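Local coordinates for proliferating cell nuclear antigen (Entamoeba histolytica, PDB 3P91), which probably acts as the ring-shaped sliding clamp of DNA replication, raising the processivity of DNA polymerase delta during elongation, at residues V50-A61 and A246-A254; F17-K25 and L77-K85. All blocks are in the same frame, centred on the assembly; numbering follows the deposited sequence.

Contact 1: V50-A61 and A246-A254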
loop_
_atom_site.group_PDB
_atom_site.type_symbol
_atom_site.label_atom_id
_atom_site.label_comp_id
_atom_site.label_asym_id
_atom_site.label_seq_id
_atom_site.Cartn_x
_atom_site.Cartn_y
_atom_site.Cartn_z
ATOM N N VAL A 50 27.004 17.365 -5.701
ATOM C CA VAL A 50 26.628 18.524 -4.910
ATOM C C VAL A 50 27.065 18.311 -3.475
ATOM O O VAL A 50 27.321 19.263 -2.740
ATOM C CB VAL A 50 25.098 18.740 -4.956
ATOM C CG1 VAL A 50 24.609 19.376 -3.679
ATOM C CG2 VAL A 50 24.711 19.574 -6.162
ATOM N N SER A 51 27.160 17.046 -3.086
ATOM C CA SER A 51 27.475 16.702 -1.717
ATOM C C SER A 51 28.407 15.509 -1.669
ATOM O O SER A 51 28.813 14.965 -2.695
ATOM C CB SER A 51 26.198 16.375 -0.952
ATOM O OG SER A 51 25.571 15.222 -1.495
ATOM N N LEU A 52 28.724 15.092 -0.453
ATOM C CA LEU A 52 29.706 14.055 -0.232
ATOM C C LEU A 52 29.075 12.997 0.642
ATOM O O LEU A 52 28.372 13.318 1.599
ATOM C CB LEU A 52 30.917 14.655 0.484
ATOM C CG LEU A 52 32.350 14.286 0.107
ATOM C CD1 LEU A 52 32.832 13.026 0.827
ATOM C CD2 LEU A 52 32.487 14.157 -1.401
ATOM N N VAL A 53 29.315 11.738 0.295
ATOM C CA VAL A 53 28.917 10.616 1.130
ATOM C C VAL A 53 30.166 9.955 1.691
ATOM O O VAL A 53 31.155 9.796 0.985
ATOM C CB VAL A 53 28.127 9.559 0.330
ATOM C CG1 VAL A 53 27.528 8.538 1.269
ATOM C CG2 VAL A 53 27.049 10.218 -0.519
ATOM N N SER A 54 30.109 9.567 2.962
ATOM C CA SER A 54 31.226 8.914 3.629
ATOM C C SER A 54 30.763 7.742 4.483
ATOM O O SER A 54 30.193 7.944 5.550
ATOM C CB SER A 54 31.950 9.910 4.524
ATOM O OG SER A 54 32.910 9.257 5.331
ATOM N N LEU A 55 31.018 6.521 4.026
ATOM C CA LEU A 55 30.650 5.337 4.793
ATOM C C LEU A 55 31.855 4.576 5.304
ATOM O O LEU A 55 32.848 4.400 4.602
ATOM C CB LEU A 55 29.788 4.381 3.966
ATOM C CG LEU A 55 29.631 2.949 4.507
ATOM C CD1 LEU A 55 28.638 2.874 5.667
ATOM C CD2 LEU A 55 29.223 1.992 3.396
ATOM N N LEU A 56 31.745 4.106 6.536
ATOM C CA LEU A 56 32.727 3.195 7.072
ATOM C C LEU A 56 32.049 2.074 7.836
ATOM O O LEU A 56 31.476 2.299 8.894
ATOM C CB LEU A 56 33.675 3.927 8.002
ATOM C CG LEU A 56 34.650 2.974 8.673
ATOM C CD1 LEU A 56 35.475 2.258 7.612
ATOM C CD2 LEU A 56 35.536 3.725 9.653
ATOM N N ILE A 57 32.098 0.866 7.295
ATOM C CA ILE A 57 31.743 -0.290 8.090
ATOM C C ILE A 57 33.027 -0.869 8.659
ATOM O O ILE A 57 33.965 -1.153 7.927
ATOM C CB ILE A 57 31.011 -1.357 7.276
ATOM C CG1 ILE A 57 29.914 -0.716 6.435
ATOM C CG2 ILE A 57 30.424 -2.398 8.206
ATOM C CD1 ILE A 57 29.216 -1.670 5.528
ATOM N N GLU A 58 33.068 -1.032 9.970
ATOM C CA GLU A 58 34.264 -1.522 10.626
ATOM C C GLU A 58 34.264 -3.032 10.726
ATOM O O GLU A 58 33.222 -3.670 10.544
ATOM C CB GLU A 58 34.354 -0.938 12.025
ATOM C CG GLU A 58 34.478 0.570 12.063
ATOM C CD GLU A 58 35.083 1.035 13.364
ATOM O OE1 GLU A 58 36.322 1.227 13.402
ATOM O OE2 GLU A 58 34.317 1.175 14.347
ATOM N N THR A 59 35.424 -3.604 11.040
ATOM C CA THR A 59 35.550 -5.061 11.113
ATOM C C THR A 59 34.763 -5.670 12.285
ATOM O O THR A 59 34.455 -6.863 12.276
ATOM C CB THR A 59 37.044 -5.545 11.091
ATOM O OG1 THR A 59 37.768 -5.003 12.204
ATOM C CG2 THR A 59 37.732 -5.137 9.789
ATOM N N ASP A 60 34.419 -4.835 13.267
ATOM C CA ASP A 60 33.592 -5.242 14.407
ATOM C C ASP A 60 32.138 -5.531 14.026
ATOM O O ASP A 60 31.363 -6.037 14.837
ATOM C CB ASP A 60 33.612 -4.164 15.492
ATOM C CG ASP A 60 34.813 -4.273 16.406
ATOM O OD1 ASP A 60 35.462 -3.240 16.670
ATOM O OD2 ASP A 60 35.106 -5.392 16.875
ATOM N N ALA A 61 31.772 -5.198 12.794
ATOM C CA ALA A 61 30.425 -5.451 12.301
ATOM C C ALA A 61 30.259 -6.883 11.765
ATOM O O ALA A 61 29.158 -7.300 11.411
ATOM C CB ALA A 61 30.062 -4.425 11.229
ATOM N N ALA A 246 28.846 -0.827 14.704
ATOM C CA ALA A 246 30.257 -0.699 14.337
ATOM C C ALA A 246 30.319 -0.137 12.932
ATOM O O ALA A 246 30.965 -0.683 12.041
ATOM C CB ALA A 246 30.952 -2.043 14.400
ATOM N N CYS A 247 29.624 0.967 12.744
ATOM C CA CYS A 247 29.368 1.468 11.420
ATOM C C CYS A 247 28.960 2.918 11.566
ATOM O O CYS A 247 28.394 3.308 12.583
ATOM C CB CYS A 247 28.232 0.661 10.810
ATOM S SG CYS A 247 27.556 1.340 9.302
ATOM N N VAL A 248 29.260 3.725 10.563
ATOM C CA VAL A 248 28.846 5.112 10.598
ATOM C C VAL A 248 28.695 5.623 9.185
ATOM O O VAL A 248 29.441 5.233 8.291
ATOM C CB VAL A 248 29.834 5.996 11.394
ATOM C CG1 VAL A 248 31.188 6.041 10.708
ATOM C CG2 VAL A 248 29.257 7.408 11.603
ATOM N N LEU A 249 27.698 6.475 8.986
ATOM C CA LEU A 249 27.408 7.024 7.678
ATOM C C LEU A 249 27.350 8.528 7.823
ATOM O O LEU A 249 26.749 9.035 8.762
ATOM C CB LEU A 249 26.072 6.490 7.179
ATOM C CG LEU A 249 25.582 7.072 5.855
ATOM C CD1 LEU A 249 26.554 6.731 4.735
ATOM C CD2 LEU A 249 24.178 6.579 5.523
ATOM N N LYS A 250 27.990 9.251 6.916
ATOM C CA LYS A 250 27.988 10.703 7.006
ATOM C C LYS A 250 27.782 11.361 5.662
ATOM O O LYS A 250 28.252 10.863 4.638
ATOM C CB LYS A 250 29.288 11.220 7.608
ATOM C CG LYS A 250 29.482 10.879 9.050
ATOM C CD LYS A 250 30.883 11.236 9.431
ATOM C CE LYS A 250 31.179 10.932 10.874
ATOM N NZ LYS A 250 32.608 11.252 11.134
ATOM N N PHE A 251 27.073 12.485 5.683
ATOM C CA PHE A 251 26.881 13.298 4.499
ATOM C C PHE A 251 27.409 14.688 4.763
ATOM O O PHE A 251 27.300 15.190 5.880
ATOM C CB PHE A 251 25.409 13.396 4.164
ATOM C CG PHE A 251 24.761 12.085 3.943
ATOM C CD1 PHE A 251 24.693 11.545 2.678
ATOM C CD2 PHE A 251 24.210 11.393 4.996
ATOM C CE1 PHE A 251 24.085 10.331 2.464
ATOM C CE2 PHE A 251 23.600 10.184 4.790
ATOM C CZ PHE A 251 23.539 9.648 3.520
ATOM N N TYR A 252 27.971 15.305 3.726
ATOM C CA TYR A 252 28.508 16.654 3.823
ATOM C C TYR A 252 27.836 17.537 2.804
ATOM O O TYR A 252 27.901 17.265 1.604
ATOM C CB TYR A 252 30.010 16.652 3.565
ATOM C CG TYR A 252 30.802 15.874 4.582
ATOM C CD1 TYR A 252 31.488 16.528 5.589
ATOM C CD2 TYR A 252 30.861 14.482 4.539
ATOM C CE1 TYR A 252 32.217 15.832 6.520
ATOM C CE2 TYR A 252 31.589 13.769 5.475
ATOM C CZ TYR A 252 32.269 14.457 6.464
ATOM O OH TYR A 252 33.007 13.783 7.410
ATOM N N LEU A 253 27.192 18.596 3.285
ATOM C CA LEU A 253 26.458 19.494 2.410
ATOM C C LEU A 253 26.732 20.964 2.720
ATOM O O LEU A 253 26.551 21.428 3.848
ATOM C CB LEU A 253 24.960 19.202 2.481
ATOM C CG LEU A 253 24.106 20.034 1.527
ATOM C CD1 LEU A 253 24.417 19.701 0.073
ATOM C CD2 LEU A 253 22.625 19.841 1.823
ATOM N N ALA A 254 27.165 21.694 1.702
ATOM C CA ALA A 254 27.472 23.104 1.857
ATOM C C ALA A 254 26.202 23.961 1.894
ATOM O O ALA A 254 25.249 23.712 1.157
ATOM C CB ALA A 254 28.389 23.556 0.736
HETATM O O HOH W 1 31.695 7.459 7.936
HETATM O O HOH W 2 34.056 10.767 7.564
#

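Contact 2: F17-K25 and L77-K85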
loop_
_atom_site.group_PDB
_atom_site.type_symbol
_atom_site.label_atom_id
_atom_site.label_comp_id
_atom_site.label_asym_id
_atom_site.label_seq_id
_atom_site.Cartn_x
_atom_site.Cartn_y
_atom_site.Cartn_z
ATOM N N PHE A 17 23.790 -4.343 6.542
ATOM C CA PHE A 17 24.219 -4.096 5.172
ATOM C C PHE A 17 23.061 -3.764 4.232
ATOM O O PHE A 17 23.225 -3.021 3.267
ATOM C CB PHE A 17 25.008 -5.288 4.647
ATOM C CG PHE A 17 25.754 -5.008 3.376
ATOM C CD1 PHE A 17 26.681 -3.982 3.316
ATOM C CD2 PHE A 17 25.547 -5.785 2.250
ATOM C CE1 PHE A 17 27.380 -3.728 2.149
ATOM C CE2 PHE A 17 26.241 -5.538 1.084
ATOM C CZ PHE A 17 27.160 -4.505 1.033
ATOM N N LYS A 18 21.892 -4.325 4.513
ATOM C CA LYS A 18 20.684 -3.981 3.777
ATOM C C LYS A 18 20.321 -2.524 4.001
ATOM O O LYS A 18 19.985 -1.804 3.065
ATOM C CB LYS A 18 19.527 -4.876 4.215
ATOM C CG LYS A 18 19.769 -6.354 3.951
ATOM C CD LYS A 18 18.635 -7.231 4.467
ATOM C CE LYS A 18 17.353 -6.978 3.707
ATOM N NZ LYS A 18 16.366 -8.034 4.016
ATOM N N ARG A 19 20.389 -2.097 5.253
ATOM C CA ARG A 19 20.106 -0.712 5.609
ATOM C C ARG A 19 21.133 0.251 5.027
ATOM O O ARG A 19 20.794 1.333 4.562
ATOM C CB ARG A 19 20.055 -0.578 7.121
ATOM C CG ARG A 19 18.907 -1.329 7.699
ATOM C CD ARG A 19 18.989 -1.435 9.195
ATOM N NE ARG A 19 17.750 -2.014 9.703
ATOM C CZ ARG A 19 17.568 -2.435 10.948
ATOM N NH1 ARG A 19 18.560 -2.349 11.828
ATOM N NH2 ARG A 19 16.395 -2.950 11.307
ATOM N N VAL A 20 22.396 -0.155 5.057
ATOM C CA VAL A 20 23.459 0.621 4.444
ATOM C C VAL A 20 23.144 0.882 2.977
ATOM O O VAL A 20 23.149 2.026 2.522
ATOM C CB VAL A 20 24.797 -0.118 4.570
ATOM C CG1 VAL A 20 25.807 0.390 3.551
ATOM C CG2 VAL A 20 25.323 0.001 5.978
ATOM N N VAL A 21 22.848 -0.188 2.248
ATOM C CA VAL A 21 22.592 -0.107 0.813
ATOM C C VAL A 21 21.346 0.712 0.416
ATOM O O VAL A 21 21.349 1.391 -0.611
ATOM C CB VAL A 21 22.568 -1.513 0.188
ATOM C CG1 VAL A 21 22.119 -1.458 -1.256
ATOM C CG2 VAL A 21 23.939 -2.128 0.294
ATOM N N GLU A 22 20.288 0.654 1.217
ATOM C CA GLU A 22 19.133 1.524 0.995
ATOM C C GLU A 22 19.503 2.988 1.164
ATOM O O GLU A 22 19.288 3.810 0.276
ATOM C CB GLU A 22 18.011 1.183 1.968
ATOM C CG GLU A 22 17.294 -0.083 1.602
ATOM C CD GLU A 22 17.077 -0.171 0.112
ATOM O OE1 GLU A 22 17.627 -1.103 -0.513
ATOM O OE2 GLU A 22 16.370 0.704 -0.438
ATOM N N SER A 23 20.054 3.306 2.327
ATOM C CA SER A 23 20.475 4.654 2.632
ATOM C C SER A 23 21.374 5.177 1.529
ATOM O O SER A 23 21.217 6.297 1.062
ATOM C CB SER A 23 21.216 4.660 3.960
ATOM O OG SER A 23 20.436 4.014 4.953
ATOM N N LEU A 24 22.315 4.347 1.111
ATOM C CA LEU A 24 23.277 4.734 0.102
ATOM C C LEU A 24 22.621 5.048 -1.212
ATOM O O LEU A 24 22.967 6.019 -1.869
ATOM C CB LEU A 24 24.260 3.600 -0.137
ATOM C CG LEU A 24 25.540 3.569 0.688
ATOM C CD1 LEU A 24 26.401 2.408 0.226
ATOM C CD2 LEU A 24 26.298 4.873 0.558
ATOM N N LYS A 25 21.682 4.203 -1.606
ATOM C CA LYS A 25 21.198 4.216 -2.976
ATOM C C LYS A 25 20.215 5.348 -3.241
ATOM O O LYS A 25 19.930 5.675 -4.390
ATOM C CB LYS A 25 20.641 2.845 -3.357
ATOM C CG LYS A 25 19.149 2.742 -3.481
ATOM C CD LYS A 25 18.812 1.499 -4.293
ATOM C CE LYS A 25 17.346 1.431 -4.651
ATOM N NZ LYS A 25 16.531 1.309 -3.415
ATOM N N LEU A 77 24.160 0.015 -7.024
ATOM C CA LEU A 77 23.360 -0.123 -5.815
ATOM C C LEU A 77 21.920 -0.531 -6.099
ATOM O O LEU A 77 21.266 -1.147 -5.258
ATOM C CB LEU A 77 23.424 1.164 -4.993
ATOM C CG LEU A 77 24.820 1.371 -4.396
ATOM C CD1 LEU A 77 25.139 2.831 -4.219
ATOM C CD2 LEU A 77 24.962 0.619 -3.084
ATOM N N THR A 78 21.429 -0.200 -7.287
ATOM C CA THR A 78 20.104 -0.647 -7.686
ATOM C C THR A 78 20.086 -2.173 -7.758
ATOM O O THR A 78 19.134 -2.818 -7.308
ATOM C CB THR A 78 19.667 -0.025 -9.031
ATOM O OG1 THR A 78 19.376 1.362 -8.838
ATOM C CG2 THR A 78 18.429 -0.707 -9.559
ATOM N N HIS A 79 21.151 -2.754 -8.297
ATOM C CA HIS A 79 21.217 -4.202 -8.430
ATOM C C HIS A 79 21.445 -4.911 -7.105
ATOM O O HIS A 79 20.927 -6.006 -6.887
ATOM C CB HIS A 79 22.274 -4.597 -9.450
ATOM C CG HIS A 79 21.984 -4.081 -10.819
ATOM N ND1 HIS A 79 22.885 -4.160 -11.856
ATOM C CD2 HIS A 79 20.886 -3.463 -11.315
ATOM C CE1 HIS A 79 22.351 -3.618 -12.937
ATOM N NE2 HIS A 79 21.139 -3.186 -12.635
ATOM N N LEU A 80 22.211 -4.283 -6.221
ATOM C CA LEU A 80 22.494 -4.870 -4.919
ATOM C C LEU A 80 21.278 -4.851 -3.997
ATOM O O LEU A 80 21.051 -5.791 -3.243
ATOM C CB LEU A 80 23.685 -4.171 -4.258
ATOM C CG LEU A 80 24.081 -4.637 -2.855
ATOM C CD1 LEU A 80 24.357 -6.121 -2.837
ATOM C CD2 LEU A 80 25.298 -3.871 -2.380
ATOM N N SER A 81 20.490 -3.785 -4.049
ATOM C CA SER A 81 19.328 -3.697 -3.172
ATOM C C SER A 81 18.280 -4.729 -3.582
ATOM O O SER A 81 17.685 -5.392 -2.731
ATOM C CB SER A 81 18.741 -2.284 -3.158
ATOM O OG SER A 81 17.767 -2.115 -4.171
ATOM N N LYS A 82 18.071 -4.877 -4.885
ATOM C CA LYS A 82 17.202 -5.939 -5.400
ATOM C C LYS A 82 17.589 -7.327 -4.870
ATOM O O LYS A 82 16.732 -8.137 -4.530
ATOM C CB LYS A 82 17.179 -5.930 -6.933
ATOM C CG LYS A 82 16.523 -4.685 -7.521
ATOM C CD LYS A 82 16.371 -4.765 -9.030
ATOM C CE LYS A 82 15.313 -5.767 -9.427
ATOM N NZ LYS A 82 15.103 -5.796 -10.901
ATOM N N ILE A 83 18.884 -7.596 -4.789
ATOM C CA ILE A 83 19.351 -8.844 -4.203
ATOM C C ILE A 83 19.099 -8.897 -2.697
ATOM O O ILE A 83 18.616 -9.900 -2.174
ATOM C CB ILE A 83 20.847 -9.056 -4.464
ATOM C CG1 ILE A 83 21.131 -9.018 -5.963
ATOM C CG2 ILE A 83 21.299 -10.362 -3.870
ATOM C CD1 ILE A 83 22.592 -9.225 -6.314
ATOM N N LEU A 84 19.432 -7.808 -2.006
ATOM C CA LEU A 84 19.309 -7.734 -0.552
ATOM C C LEU A 84 17.865 -7.763 -0.072
ATOM O O LEU A 84 17.567 -8.269 1.007
ATOM C CB LEU A 84 19.996 -6.475 -0.033
ATOM C CG LEU A 84 21.502 -6.477 -0.227
ATOM C CD1 LEU A 84 22.117 -5.386 0.609
ATOM C CD2 LEU A 84 22.042 -7.838 0.168
ATOM N N LYS A 85 16.970 -7.204 -0.875
ATOM C CA LYS A 85 15.550 -7.226 -0.553
ATOM C C LYS A 85 14.995 -8.657 -0.513
ATOM O O LYS A 85 13.944 -8.908 0.078
ATOM C CB LYS A 85 14.764 -6.373 -1.553
#

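Contact 1: V50-A61 and A246-A254
Val-53 and Phe-251 are paired across two antiparallel strands, non-hydrogen-bonded, their side chains lying side by side, with Val-53 CG1 4.1 Å from Phe-251 CE1. On the same face the bumps come in a staggered row. Leu-249 leans across to strand 52-57 because a chi1 of 175° turns CG away from its own N, and its CD1 settles between the side chains of Val-53 and Leu-55, 4.0 Å from Val-53 CG1. Leu-55 reaches the other way: its CD1 drops over the backbone of the opposite strand, 3.6 Å from Val-248 O and near Cys-247 SG. The sulfur touches both Leu-55 and Ile-57. On the other face Tyr-252 meets Leu-52 CB to CB, and its ring turns the edge at CE2 to Ser-54 CB, 4.0 Å away and in the ring plane. At one end Ala-246 CB plugs the bend of the short 3-10 turn 59-61, 3.6 Å from Asp-60 CB; at the other, Leu-253 CD1 lies against Val-50 and Ser-51, whose hydroxyl bonds to Gln-214. Between the two faces, paired backbone bonds join Leu-52 to Tyr-252, Ser-54 to Lys-250 and Leu-56 to Val-248, and Glu-58 N adds a single bond to Ala-246 O. The straightest is Leu-56 N to Val-248 O, with 172° at the hydrogen. One water donates to both Ser-54 O and Val-248 O, and a second links Ser-54 OG to Tyr-252 OH. The seam joins the N- and C-terminal domains of the PCNA clamp into one continuous sheet. Its chemistry is divided: backbone bonds set the register, one face is apolar and buried beneath helices, and the other mixes apolar residues with Ser-54, Lys-250 and the Tyr-252 hydroxyl, and holds the two waters.

Contact 2: F17-K25 and L77-K85
Val-21 is the knob of this helix pair, set in a hole formed by Leu-77, Leu-80, Ser-81 and Leu-84. Its two methyls divide the work: CG2 presses on Leu-80 CD2 at 3.5 Å and on Leu-84 CD1, while CG1 reaches Leu-77 CD2 and Ser-81 CB. A chi1 of -167° swings the Phe-17 ring under the knob, so that Val-21 CG2 stands 4.0 Å above the ring plane, over its centre. The ring also meets both leucines, Phe-17 CZ lying 3.9 Å from Leu-80 CD2 and Phe-17 CD2 3.8 Å from Leu-84 CD1. Leu-24 CD1 extends this apolar core to Leu-77.

The outer side is polar and more loosely joined. Lys-25 packs its CB on Leu-77 CB at 3.6 Å, then runs past Ser-81 and bends at its end (chi4 -64°), bringing NZ into a salt bridge with Glu-22 OE2 at 3.0 Å, a weak hydrogen bond within the one helix. Lys-18 and Leu-84 slide past each other, pointing opposite ways. Both lysines lay aliphatic stems against helix 77-84, the charge of Lys-25 pairing within its own helix and the ammonium of Lys-18 bonding to the carbonyl of Leu-87.

The helix axes come within 9.6 Å at 145°, a roughly antiparallel crossing. Phe-33 of strand 30-36 touches Phe-17, Leu-24 and Leu-77, and strand 52-57 also packs on helix 14-25. Helix 77-84 rests Ile-83 on strand 114-121, while His-79, Lys-82 and Ile-83 meet a neighbouring subunit, placing this helix at a subunit interface of the trimeric clamp.

From the N terminus the chain enters helix 14-25, passes through strands 30-36 and 39-45 to strand 52-57, then strands 62-66 and 71-76 before helix 77-84, where contact 2 closes a loop of 51 intervening residues within the N-terminal domain. Contact 1 closes only at 247-253, near the C terminus, after the rest of that domain and most of the second. The two loops cross, because 50-61 lies between the halves of contact 2 and 246-254 beyond both. Their centres are about 15 Å apart, yet they touch: Val-20 packs on Leu-55 and Ser-23 on Leu-249. Helix 14-25 therefore bears on both strands of the interdomain seam as well as on helix 77-84.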